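PDB 3D2L: SAM-dependent methyltransferase, which probably transfers a methyl group from S-adenosylmethionine to an acceptor substrate whose identity is not established. Local coordinates for residues 103-108 and 136-141; 107-112 and 196-201; 140-145 and 233-238; 145-150 and 163-168. All blocks are in the same frame, centred on the assembly; numbering follows the deposited sequence. Where two conformers were deposited one is given.

Contact 1. Residues 103-108 and 136-141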
# COMPACT_ATOMS: atom_id res chain seq x y z
N LEU A 103 0.85 1.84 2.76
CA LEU A 103 0.90 0.48 3.24
C LEU A 103 0.72 -0.61 2.23
O LEU A 103 0.23 -0.39 1.12
CB LEU A 103 -0.18 0.33 4.33
CG LEU A 103 -0.18 1.32 5.49
CD1 LEU A 103 -1.38 0.99 6.41
CD2 LEU A 103 1.12 1.28 6.26
N CYS A 104 1.16 -1.80 2.64
CA CYS A 104 1.01 -3.04 1.87
C CYS A 104 1.63 -2.96 0.48
O CYS A 104 0.99 -3.29 -0.50
CB CYS A 104 -0.45 -3.42 1.80
SG CYS A 104 -1.23 -3.44 3.47
N ASP A 105 2.89 -2.55 0.43
CA ASP A 105 3.65 -2.45 -0.82
C ASP A 105 3.03 -1.58 -1.92
O ASP A 105 3.39 -1.67 -3.11
CB ASP A 105 4.13 -3.83 -1.36
CG ASP A 105 3.00 -4.84 -1.59
OD1 ASP A 105 2.64 -5.52 -0.62
OD2 ASP A 105 2.50 -4.98 -2.72
N SER A 106 2.12 -0.68 -1.52
CA SER A 106 1.52 0.25 -2.45
C SER A 106 2.58 1.15 -3.11
O SER A 106 2.45 1.54 -4.29
CB SER A 106 0.53 1.13 -1.72
OG SER A 106 -0.16 1.90 -2.66
N LEU A 107 3.62 1.48 -2.36
CA LEU A 107 4.69 2.34 -2.90
C LEU A 107 5.38 1.65 -4.03
O LEU A 107 5.89 2.31 -4.95
CB LEU A 107 5.70 2.73 -1.80
CG LEU A 107 6.66 3.86 -2.22
CD1 LEU A 107 6.05 5.24 -2.22
CD2 LEU A 107 7.87 3.78 -1.30
N ASN A 108 5.41 0.32 -4.00
CA ASN A 108 6.07 -0.44 -5.07
C ASN A 108 5.42 -0.40 -6.46
O ASN A 108 6.04 -0.83 -7.43
CB ASN A 108 6.35 -1.90 -4.64
CG ASN A 108 7.39 -2.02 -3.57
OD1 ASN A 108 7.09 -2.50 -2.48
ND2 ASN A 108 8.57 -1.49 -3.81
N ASP A 136 5.79 0.36 3.87
CA ASP A 136 6.41 -0.96 3.81
C ASP A 136 6.49 -1.37 2.35
O ASP A 136 5.58 -1.07 1.53
CB ASP A 136 5.64 -2.00 4.63
CG ASP A 136 4.17 -2.10 4.21
OD1 ASP A 136 3.37 -1.20 4.56
OD2 ASP A 136 3.83 -3.11 3.56
N VAL A 137 7.61 -2.02 2.02
CA VAL A 137 7.91 -2.41 0.64
C VAL A 137 8.50 -3.80 0.56
O VAL A 137 8.95 -4.35 1.57
CB VAL A 137 8.93 -1.43 -0.05
CG1 VAL A 137 8.28 -0.07 -0.39
CG2 VAL A 137 10.20 -1.25 0.78
N HIS A 138 8.47 -4.37 -0.63
CA HIS A 138 9.11 -5.64 -0.87
C HIS A 138 10.62 -5.48 -0.74
O HIS A 138 11.17 -4.44 -1.08
CB HIS A 138 8.83 -6.16 -2.30
CG HIS A 138 7.37 -6.30 -2.62
ND1 HIS A 138 6.49 -6.95 -1.78
CD2 HIS A 138 6.64 -5.91 -3.69
CE1 HIS A 138 5.30 -6.98 -2.33
NE2 HIS A 138 5.36 -6.35 -3.50
N SER A 139 11.26 -6.53 -0.25
CA SER A 139 12.69 -6.59 -0.18
C SER A 139 13.15 -7.11 -1.52
O SER A 139 12.36 -7.76 -2.22
CB SER A 139 13.11 -7.60 0.86
OG SER A 139 12.60 -8.88 0.51
N PRO A 140 14.42 -6.84 -1.88
CA PRO A 140 15.02 -7.46 -3.08
C PRO A 140 14.91 -9.00 -3.06
O PRO A 140 14.63 -9.61 -4.09
CB PRO A 140 16.48 -7.02 -2.98
CG PRO A 140 16.42 -5.74 -2.29
CD PRO A 140 15.36 -5.90 -1.25
N TYR A 141 15.08 -9.62 -1.89
CA TYR A 141 14.98 -11.08 -1.74
C TYR A 141 13.62 -11.63 -2.17
O TYR A 141 13.56 -12.67 -2.82
CB TYR A 141 15.28 -11.46 -0.28
CG TYR A 141 15.21 -12.94 0.01
CD1 TYR A 141 16.28 -13.79 -0.30
CD2 TYR A 141 14.10 -13.50 0.63
CE1 TYR A 141 16.22 -15.13 -0.03
CE2 TYR A 141 14.03 -14.85 0.89
CZ TYR A 141 15.09 -15.65 0.57
OH TYR A 141 15.03 -16.99 0.85
O HOH W 1 4.09 0.75 0.41
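The imidazole of His138 has Asp105 over one face: CB of Asp105 lies 3.7 Å from the centroid of the His138 ring, offset toward the rim, a CH-pi contact. The carboxylate of Asp105 lies close to CE1 and NE2 of the ring, its plane 31° from that of the imidazole, while Asn108 OD1 approaches the ring obliquely. The polar ends of Asp105 and His138 both bond to the Gln198 amide. Asn108 reaches the backbone instead, its OD1 accepting from His138 N at 3.0 Å by a bond of 162°; its ND2 goes to Arg199 O. The same amide lies across Val137, with OD1 3.2 Å from Val137 CB.

At the other end Asp136 answers the type I' turn from Leu103 to Ser106. Its CG sits between the backbone N and the carbonyl carbon (chi1 56°), which turns the carboxylate to the amides of the turn. OD1, on its syn side, takes Cys104 N at 3.0 Å, and the bonds from Asp105 N to Asp136 OD2 and O are weak. An acid suits this place because it can accept from the turn and still form, through OD2, a salt bridge with Arg235 and a hydrogen bond with Trp23. Water 1 joins Leu107 N to Asp136 O, and Leu107 CD2 packs on Val137 CG1 at 4.0 Å.

The contact ties the loop after strand 97-102 to strand 131-138, that strand's parallel neighbour in the class I methyltransferase sheet. Helix 20-30 touches Leu103 and Cys104, helix 203-212 packs on Leu107, Asn108 and Val137, and strand 235-242 runs beside Val137.

Contact 2. Residues 107-112 and 196-201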
# COMPACT_ATOMS: atom_id res chain seq x y z
N LEU A 107 3.62 1.48 -2.36
CA LEU A 107 4.69 2.34 -2.90
C LEU A 107 5.38 1.65 -4.03
O LEU A 107 5.89 2.31 -4.95
CB LEU A 107 5.70 2.73 -1.80
CG LEU A 107 6.66 3.86 -2.22
CD1 LEU A 107 6.05 5.24 -2.22
CD2 LEU A 107 7.87 3.78 -1.30
N ASN A 108 5.41 0.32 -4.00
CA ASN A 108 6.07 -0.44 -5.07
C ASN A 108 5.42 -0.40 -6.46
O ASN A 108 6.04 -0.83 -7.43
CB ASN A 108 6.35 -1.90 -4.64
CG ASN A 108 7.39 -2.02 -3.57
OD1 ASN A 108 7.09 -2.50 -2.48
ND2 ASN A 108 8.57 -1.49 -3.81
N TYR A 109 4.22 0.14 -6.58
CA TYR A 109 3.57 0.30 -7.86
C TYR A 109 4.18 1.43 -8.67
O TYR A 109 3.99 1.48 -9.86
CB TYR A 109 2.06 0.47 -7.71
CG TYR A 109 1.39 -0.82 -7.29
CD1 TYR A 109 1.15 -1.86 -8.18
CD2 TYR A 109 0.94 -0.96 -5.99
CE1 TYR A 109 0.53 -3.07 -7.74
CE2 TYR A 109 0.35 -2.12 -5.55
CZ TYR A 109 0.14 -3.17 -6.42
OH TYR A 109 -0.45 -4.29 -5.90
N LEU A 110 4.96 2.30 -8.02
CA LEU A 110 5.64 3.37 -8.72
C LEU A 110 6.59 2.75 -9.69
O LEU A 110 7.18 1.72 -9.39
CB LEU A 110 6.37 4.30 -7.77
CG LEU A 110 5.40 5.04 -6.82
CD1 LEU A 110 6.14 5.92 -5.80
CD2 LEU A 110 4.42 5.84 -7.66
N GLN A 111 6.80 3.40 -10.83
CA GLN A 111 7.61 2.79 -11.87
C GLN A 111 9.02 3.31 -12.03
O GLN A 111 9.86 2.57 -12.53
CB GLN A 111 6.85 2.91 -13.20
CG GLN A 111 5.51 2.15 -13.14
CD GLN A 111 4.85 1.96 -14.50
OE1 GLN A 111 5.32 2.50 -15.53
NE2 GLN A 111 3.75 1.20 -14.51
N THR A 112 9.28 4.54 -11.61
CA THR A 112 10.60 5.13 -11.81
C THR A 112 11.14 5.66 -10.51
O THR A 112 10.44 5.75 -9.51
CB THR A 112 10.55 6.28 -12.84
OG1 THR A 112 9.65 7.30 -12.39
CG2 THR A 112 10.07 5.80 -14.19
N HIS A 196 -0.21 -5.78 -13.57
CA HIS A 196 0.28 -4.86 -12.55
C HIS A 196 1.79 -4.95 -12.54
O HIS A 196 2.35 -6.02 -12.73
CB HIS A 196 -0.32 -5.21 -11.21
CG HIS A 196 -1.82 -5.10 -11.19
ND1 HIS A 196 -2.48 -3.90 -11.05
CD2 HIS A 196 -2.79 -6.04 -11.35
CE1 HIS A 196 -3.78 -4.10 -11.11
NE2 HIS A 196 -4.00 -5.39 -11.28
N HIS A 197 2.41 -3.80 -12.29
CA HIS A 197 3.85 -3.69 -12.29
C HIS A 197 4.32 -3.21 -10.93
O HIS A 197 3.79 -2.23 -10.41
CB HIS A 197 4.29 -2.68 -13.36
CG HIS A 197 3.91 -3.11 -14.74
ND1 HIS A 197 4.68 -3.99 -15.47
CD2 HIS A 197 2.81 -2.85 -15.49
CE1 HIS A 197 4.08 -4.23 -16.63
NE2 HIS A 197 2.94 -3.56 -16.66
N GLN A 198 5.33 -3.88 -10.39
CA GLN A 198 5.93 -3.43 -9.15
C GLN A 198 7.44 -3.43 -9.25
O GLN A 198 8.01 -4.20 -10.01
CB GLN A 198 5.48 -4.26 -7.98
CG GLN A 198 4.11 -3.91 -7.48
CD GLN A 198 3.78 -4.65 -6.21
OE1 GLN A 198 4.05 -5.88 -6.11
NE2 GLN A 198 3.23 -3.94 -5.21
N ARG A 199 8.06 -2.52 -8.50
CA ARG A 199 9.47 -2.39 -8.51
C ARG A 199 9.95 -1.97 -7.12
O ARG A 199 9.31 -1.18 -6.40
CB ARG A 199 9.92 -1.37 -9.58
CG ARG A 199 11.40 -1.15 -9.67
CD ARG A 199 11.69 -0.14 -10.75
NE ARG A 199 13.13 0.08 -10.88
CZ ARG A 199 13.65 0.94 -11.71
NH1 ARG A 199 12.88 1.66 -12.52
NH2 ARG A 199 14.97 1.07 -11.75
N THR A 200 11.07 -2.55 -6.72
CA THR A 200 11.66 -2.22 -5.47
C THR A 200 13.14 -1.90 -5.64
O THR A 200 13.70 -1.96 -6.77
CB THR A 200 11.33 -3.29 -4.38
OG1 THR A 200 11.39 -2.68 -3.09
CG2 THR A 200 12.29 -4.52 -4.47
N TYR A 201 13.74 -1.49 -4.53
CA TYR A 201 15.12 -1.07 -4.43
C TYR A 201 15.70 -1.57 -3.10
O TYR A 201 14.94 -1.90 -2.15
CB TYR A 201 15.20 0.47 -4.46
CG TYR A 201 14.58 1.07 -5.70
CD1 TYR A 201 13.23 1.44 -5.73
CD2 TYR A 201 15.34 1.26 -6.86
CE1 TYR A 201 12.65 1.96 -6.88
CE2 TYR A 201 14.78 1.82 -7.99
CZ TYR A 201 13.44 2.16 -8.00
OH TYR A 201 12.87 2.69 -9.14
O HOH W 2 2.68 0.62 -11.92
O HOH W 3 10.38 3.06 -9.02
O HOH W 4 8.76 1.42 -7.30
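Arg199 N donates to Asn108 O at 2.8 Å, in the carbonyl plane, so the end of strand 189-199 is tied to the 3-10 turn 107-109 through the backbone. The side chain of Asn108 returns the bond: ND2 gives a hydrogen to Arg199 O at 2.7 Å, from above that carbonyl's plane. With an alanine here the amide is gone, which would probably leave Arg199 O, and the His138 N that OD1 serves, each without this partner.

Gln198 crosses the ring of Tyr109. Its CG makes a CH-pi contact, 3.9 Å from the Tyr109 centroid, and its NE2 lies over the same ring 3.3 Å above the plane, although that amide's hydrogen bonds go to Asp105 and, through OE1, to His138 and His176. Arg199, extended from CG to NE (chi2 180°, chi3 -179°), is long enough to bring NH1 to Gln111 O at 3.2 Å, in the guanidinium plane, while Tyr201 OH sits over one face of the group.

Strand 189-199, an outer strand of the four-stranded antiparallel sheet, is thereby fastened to the loop before helix 113-126; strand 173-183 lies along its other side, and strand 131-138 touches Asn108 and Thr200.

Contact 3. Residues 140-145 and 233-238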
# COMPACT_ATOMS: atom_id res chain seq x y z
N PRO A 140 14.42 -6.84 -1.88
CA PRO A 140 15.02 -7.46 -3.08
C PRO A 140 14.91 -9.00 -3.06
O PRO A 140 14.63 -9.61 -4.09
CB PRO A 140 16.48 -7.02 -2.98
CG PRO A 140 16.42 -5.74 -2.29
CD PRO A 140 15.36 -5.90 -1.25
N TYR A 141 15.08 -9.62 -1.89
CA TYR A 141 14.98 -11.08 -1.74
C TYR A 141 13.62 -11.63 -2.17
O TYR A 141 13.56 -12.67 -2.82
CB TYR A 141 15.28 -11.46 -0.28
CG TYR A 141 15.21 -12.94 0.01
CD1 TYR A 141 16.28 -13.79 -0.30
CD2 TYR A 141 14.10 -13.50 0.63
CE1 TYR A 141 16.22 -15.13 -0.03
CE2 TYR A 141 14.03 -14.85 0.89
CZ TYR A 141 15.09 -15.65 0.57
OH TYR A 141 15.03 -16.99 0.85
N LYS A 142 12.54 -10.95 -1.79
CA LYS A 142 11.18 -11.35 -2.19
C LYS A 142 11.04 -11.36 -3.69
O LYS A 142 10.49 -12.29 -4.28
CB LYS A 142 10.13 -10.43 -1.59
CG LYS A 142 8.71 -10.85 -1.92
CD LYS A 142 7.75 -10.19 -1.01
CE LYS A 142 6.32 -10.64 -1.21
NZ LYS A 142 5.44 -10.03 -0.13
N MSE A 143 11.54 -10.30 -4.31
CA MSE A 143 11.50 -10.19 -5.77
C MSE A 143 12.21 -11.38 -6.41
O MSE A 143 11.74 -11.94 -7.40
CB MSE A 143 12.17 -8.90 -6.25
CG MSE A 143 11.65 -7.61 -5.62
SE MSE A 143 9.72 -7.34 -5.80
CE MSE A 143 9.63 -7.65 -7.71
N GLU A 144 13.35 -11.76 -5.83
CA GLU A 144 14.15 -12.83 -6.39
C GLU A 144 13.65 -14.24 -6.04
O GLU A 144 14.14 -15.22 -6.62
CB GLU A 144 15.62 -12.65 -5.99
CG GLU A 144 16.23 -11.25 -6.31
CD GLU A 144 16.37 -10.93 -7.80
OE1 GLU A 144 15.39 -11.04 -8.55
OE2 GLU A 144 17.47 -10.49 -8.20
N THR A 145 12.67 -14.36 -5.14
CA THR A 145 12.11 -15.66 -4.75
C THR A 145 10.62 -15.83 -5.08
O THR A 145 10.28 -16.49 -6.06
CB THR A 145 12.37 -15.98 -3.23
OG1 THR A 145 11.73 -15.00 -2.42
CG2 THR A 145 13.89 -16.04 -2.91
N ALA A 233 14.50 -11.53 4.69
CA ALA A 233 13.30 -10.74 4.99
C ALA A 233 12.50 -10.52 3.70
O ALA A 233 13.07 -10.38 2.61
CB ALA A 233 13.68 -9.40 5.63
N GLU A 234 11.18 -10.53 3.81
CA GLU A 234 10.32 -10.37 2.66
C GLU A 234 9.71 -8.96 2.55
O GLU A 234 9.46 -8.49 1.46
CB GLU A 234 9.22 -11.43 2.69
CG GLU A 234 9.77 -12.83 2.53
CD GLU A 234 8.71 -13.92 2.74
OE1 GLU A 234 7.50 -13.60 2.82
OE2 GLU A 234 9.10 -15.10 2.83
N ARG A 235 9.48 -8.30 3.69
CA ARG A 235 8.83 -6.99 3.69
C ARG A 235 9.61 -6.05 4.63
O ARG A 235 9.90 -6.41 5.77
CB ARG A 235 7.38 -7.14 4.14
CG ARG A 235 6.54 -5.91 4.06
CD ARG A 235 5.11 -6.20 4.48
NE ARG A 235 4.49 -7.14 3.55
CZ ARG A 235 3.95 -6.81 2.38
NH1 ARG A 235 3.89 -5.55 2.00
NH2 ARG A 235 3.45 -7.76 1.60
N ILE A 236 9.97 -4.89 4.11
CA ILE A 236 10.77 -3.91 4.84
C ILE A 236 9.93 -2.69 5.20
O ILE A 236 9.27 -2.10 4.36
CB ILE A 236 12.04 -3.56 4.06
CG1 ILE A 236 12.77 -4.87 3.71
CG2 ILE A 236 12.96 -2.60 4.90
CD1 ILE A 236 14.14 -4.73 3.20
N PHE A 237 9.95 -2.34 6.48
CA PHE A 237 9.15 -1.26 7.02
C PHE A 237 10.03 -0.07 7.31
O PHE A 237 11.11 -0.23 7.88
CB PHE A 237 8.44 -1.72 8.31
CG PHE A 237 7.46 -2.84 8.09
CD1 PHE A 237 7.91 -4.12 7.81
CD2 PHE A 237 6.09 -2.62 8.16
CE1 PHE A 237 7.00 -5.16 7.57
CE2 PHE A 237 5.19 -3.67 7.94
CZ PHE A 237 5.66 -4.93 7.65
N PHE A 238 9.58 1.11 6.91
CA PHE A 238 10.33 2.36 7.12
C PHE A 238 9.51 3.33 7.91
O PHE A 238 8.32 3.50 7.63
CB PHE A 238 10.60 3.05 5.79
CG PHE A 238 11.56 2.33 4.93
CD1 PHE A 238 11.16 1.19 4.24
CD2 PHE A 238 12.85 2.78 4.81
CE1 PHE A 238 12.08 0.51 3.44
CE2 PHE A 238 13.76 2.10 4.01
CZ PHE A 238 13.37 0.97 3.35
O HOH W 5 6.73 -7.96 0.78
O HOH W 6 5.99 -11.75 2.06
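Strand 235-242 is the antiparallel strand inserted between 131-138 and 215-222, a hallmark of class I methyltransferases, and Lys142 of the short helix 140-144 lies against Glu234, the residue just before that strand. No direct hydrogen bond joins the two segments. Lys142 runs extended, its CG opposite the backbone N (chi1 -178°), and crosses Glu234 at about a right angle, with CD 3.5 Å from Glu234 O. Lysine suits the place because its methylenes cover this backbone while the amine reaches beyond it. Water 6 takes a hydrogen from NZ and gives one to Glu234 OE1, a solvent-mediated link between opposite charges.

With a methionine in place of Lys142 the charged end is lost, and waters 5 and 6 would probably be held less firmly, Glu234 losing its bridged partner. Lys142 NZ also lies 3.5 Å from Arg235 NH2; both are donors, and Arg235 turns its NH1 to salt bridges with Asp136 and Asp105, whose negative charges probably offset the two positive groups. Tyr141 also touches the loop, its CB 3.8 Å from Ala233 O. Water 5 accepts from Lys142 NZ at 2.6 Å, donates to Glu234 O at 2.9 Å, and rests over the centre of the Arg235 guanidinium face.

Contact 4. Residues 145-150 and 163-168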
# COMPACT_ATOMS: atom_id res chain seq x y z
N THR A 145 12.67 -14.36 -5.14
CA THR A 145 12.11 -15.66 -4.75
C THR A 145 10.62 -15.83 -5.08
O THR A 145 10.28 -16.49 -6.06
CB THR A 145 12.37 -15.98 -3.23
OG1 THR A 145 11.73 -15.00 -2.42
CG2 THR A 145 13.89 -16.04 -2.91
N LEU A 146 9.74 -15.21 -4.29
CA LEU A 146 8.28 -15.35 -4.41
C LEU A 146 7.68 -14.77 -5.70
O LEU A 146 6.59 -15.19 -6.11
CB LEU A 146 7.56 -14.72 -3.19
CG LEU A 146 7.90 -15.37 -1.84
CD1 LEU A 146 7.29 -14.58 -0.69
CD2 LEU A 146 7.44 -16.83 -1.80
N PHE A 147 8.39 -13.84 -6.33
CA PHE A 147 7.93 -13.25 -7.57
C PHE A 147 8.80 -13.66 -8.74
O PHE A 147 8.72 -13.04 -9.79
CB PHE A 147 7.89 -11.73 -7.49
CG PHE A 147 6.90 -11.18 -6.47
CD1 PHE A 147 5.69 -11.82 -6.21
CD2 PHE A 147 7.14 -9.97 -5.85
CE1 PHE A 147 4.77 -11.29 -5.28
CE2 PHE A 147 6.23 -9.43 -4.96
CZ PHE A 147 5.06 -10.09 -4.69
N ASN A 148 9.58 -14.72 -8.57
CA ASN A 148 10.51 -15.21 -9.59
C ASN A 148 9.94 -16.41 -10.37
O ASN A 148 10.41 -17.54 -10.23
CB ASN A 148 11.82 -15.58 -8.93
CG ASN A 148 12.97 -15.72 -9.93
OD1 ASN A 148 12.79 -15.63 -11.15
ND2 ASN A 148 14.17 -15.92 -9.40
N GLY A 149 8.94 -16.14 -11.21
CA GLY A 149 8.28 -17.17 -12.02
C GLY A 149 7.37 -18.10 -11.22
O GLY A 149 7.45 -19.32 -11.38
N LYS A 150 6.56 -17.53 -10.34
CA LYS A 150 5.63 -18.30 -9.51
C LYS A 150 4.17 -18.14 -9.95
O LYS A 150 3.76 -17.12 -10.52
CB LYS A 150 5.74 -17.86 -8.07
CG LYS A 150 7.14 -18.09 -7.44
CD LYS A 150 7.53 -19.58 -7.44
CE LYS A 150 8.87 -19.86 -6.77
NZ LYS A 150 9.99 -19.18 -7.45
N TRP A 163 -2.78 -15.96 -10.85
CA TRP A 163 -1.78 -14.91 -10.76
C TRP A 163 -0.39 -15.44 -11.05
O TRP A 163 0.08 -16.34 -10.36
CB TRP A 163 -1.88 -14.32 -9.37
CG TRP A 163 -0.77 -13.41 -8.92
CD1 TRP A 163 0.19 -12.82 -9.67
CD2 TRP A 163 -0.64 -12.87 -7.60
NE1 TRP A 163 0.98 -12.02 -8.88
CE2 TRP A 163 0.48 -12.01 -7.61
CE3 TRP A 163 -1.35 -13.04 -6.41
CZ2 TRP A 163 0.94 -11.33 -6.48
CZ3 TRP A 163 -0.91 -12.36 -5.28
CH2 TRP A 163 0.23 -11.51 -5.32
N PHE A 164 0.22 -14.93 -12.11
CA PHE A 164 1.58 -15.26 -12.46
C PHE A 164 2.46 -14.07 -12.06
O PHE A 164 2.16 -12.93 -12.41
CB PHE A 164 1.77 -15.47 -13.96
CG PHE A 164 0.90 -16.57 -14.53
CD1 PHE A 164 0.92 -17.85 -13.98
CD2 PHE A 164 0.11 -16.33 -15.64
CE1 PHE A 164 0.11 -18.86 -14.51
CE2 PHE A 164 -0.68 -17.34 -16.17
CZ PHE A 164 -0.68 -18.60 -15.60
N ALA A 165 3.55 -14.36 -11.37
CA ALA A 165 4.46 -13.33 -10.90
C ALA A 165 5.80 -13.66 -11.51
O ALA A 165 6.35 -14.73 -11.24
CB ALA A 165 4.51 -13.35 -9.39
N ASP A 166 6.27 -12.78 -12.39
CA ASP A 166 7.54 -12.97 -13.10
C ASP A 166 8.43 -11.73 -13.08
O ASP A 166 7.91 -10.63 -13.05
CB ASP A 166 7.25 -13.30 -14.57
CG ASP A 166 6.63 -14.65 -14.75
OD1 ASP A 166 7.40 -15.62 -14.84
OD2 ASP A 166 5.39 -14.73 -14.85
N PRO A 167 9.77 -11.89 -13.16
CA PRO A 167 10.60 -10.69 -13.17
C PRO A 167 10.29 -9.75 -14.34
O PRO A 167 9.95 -10.20 -15.43
CB PRO A 167 12.04 -11.23 -13.30
CG PRO A 167 11.96 -12.65 -12.93
CD PRO A 167 10.57 -13.12 -13.28
N GLY A 168 10.38 -8.46 -14.11
CA GLY A 168 10.14 -7.47 -15.16
C GLY A 168 11.47 -7.20 -15.83
O GLY A 168 12.44 -7.93 -15.60
O HOH W 7 4.83 -17.44 -13.62
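Gly149 and Lys150 both stand opposite Ala165, a G1 beta bulge where the chain enters strand 150-155. Gly149 has a positive phi (73°), a conformation easy for glycine and costly for most other residues, and its CA lies 3.3 Å from Asp166 OD1, where a side chain would have come close to the carboxylate. The following residue makes a regular antiparallel hydrogen-bonded pair: Lys150 N donates to Ala165 O at 2.9 Å, and Ala165 N returns a straighter bond (166°) to Lys150 O, also at 2.9 Å.

Beneath the strand Phe147 covers the side chain of Ala165, its CD1 3.7 Å from Ala165 CB, and crosses Trp163 with CE1 4.0 Å from Trp163 CZ2. Alanine suits the place, since its lone methyl lets the Phe147 ring come this close. Phe147 CG lies opposite the carbonyl carbon (chi1 -64°), which carries the ring across the strand to Ala165 CB and Trp163. Asn148 brings OD1 to within 3.6 Å of Pro167 CG, while its ND2 bonds to Glu144 O.

Lys150 curls back over its own loop. NZ donates to Thr145 O at 3.0 Å, from the face of that carbonyl's plane opposite to Asn148 N, which closes the type I turn from Thr145 to Asn148. A weaker bond runs from NZ to Asn148 O.

The contact joins the loop after helix 140-144 to strand 159-167, at the outer border of the four-stranded sheet. Strand 173-183 flanks 159-167 on its other side, and its His176 meets the rings of Phe147 and Trp163; Phe147 also meets His138 edge-to-face.

How the contacts relate
From the N terminus, contact 1 closes the first loop, around helix 113-126 and most of strand 131-138, joining the loop after strand 97-102 to that strand's parallel neighbour 131-138. Contact 2 starts from the same stretch, sharing Leu107 and Asn108, but closes a much longer loop onto the antiparallel sheet. Contact 3 opens where contact 1 ends, on helix 140-144, and returns to strand 235-242; its segments alternate with those of contact 2, so the two loops cross. Contact 4 follows contact 1 in series and is nested inside both long loops, closing a hairpin-sized one. Together they tie the methyltransferase sheet to the four-stranded sheet, with His138 touching both Gln198 and Phe147.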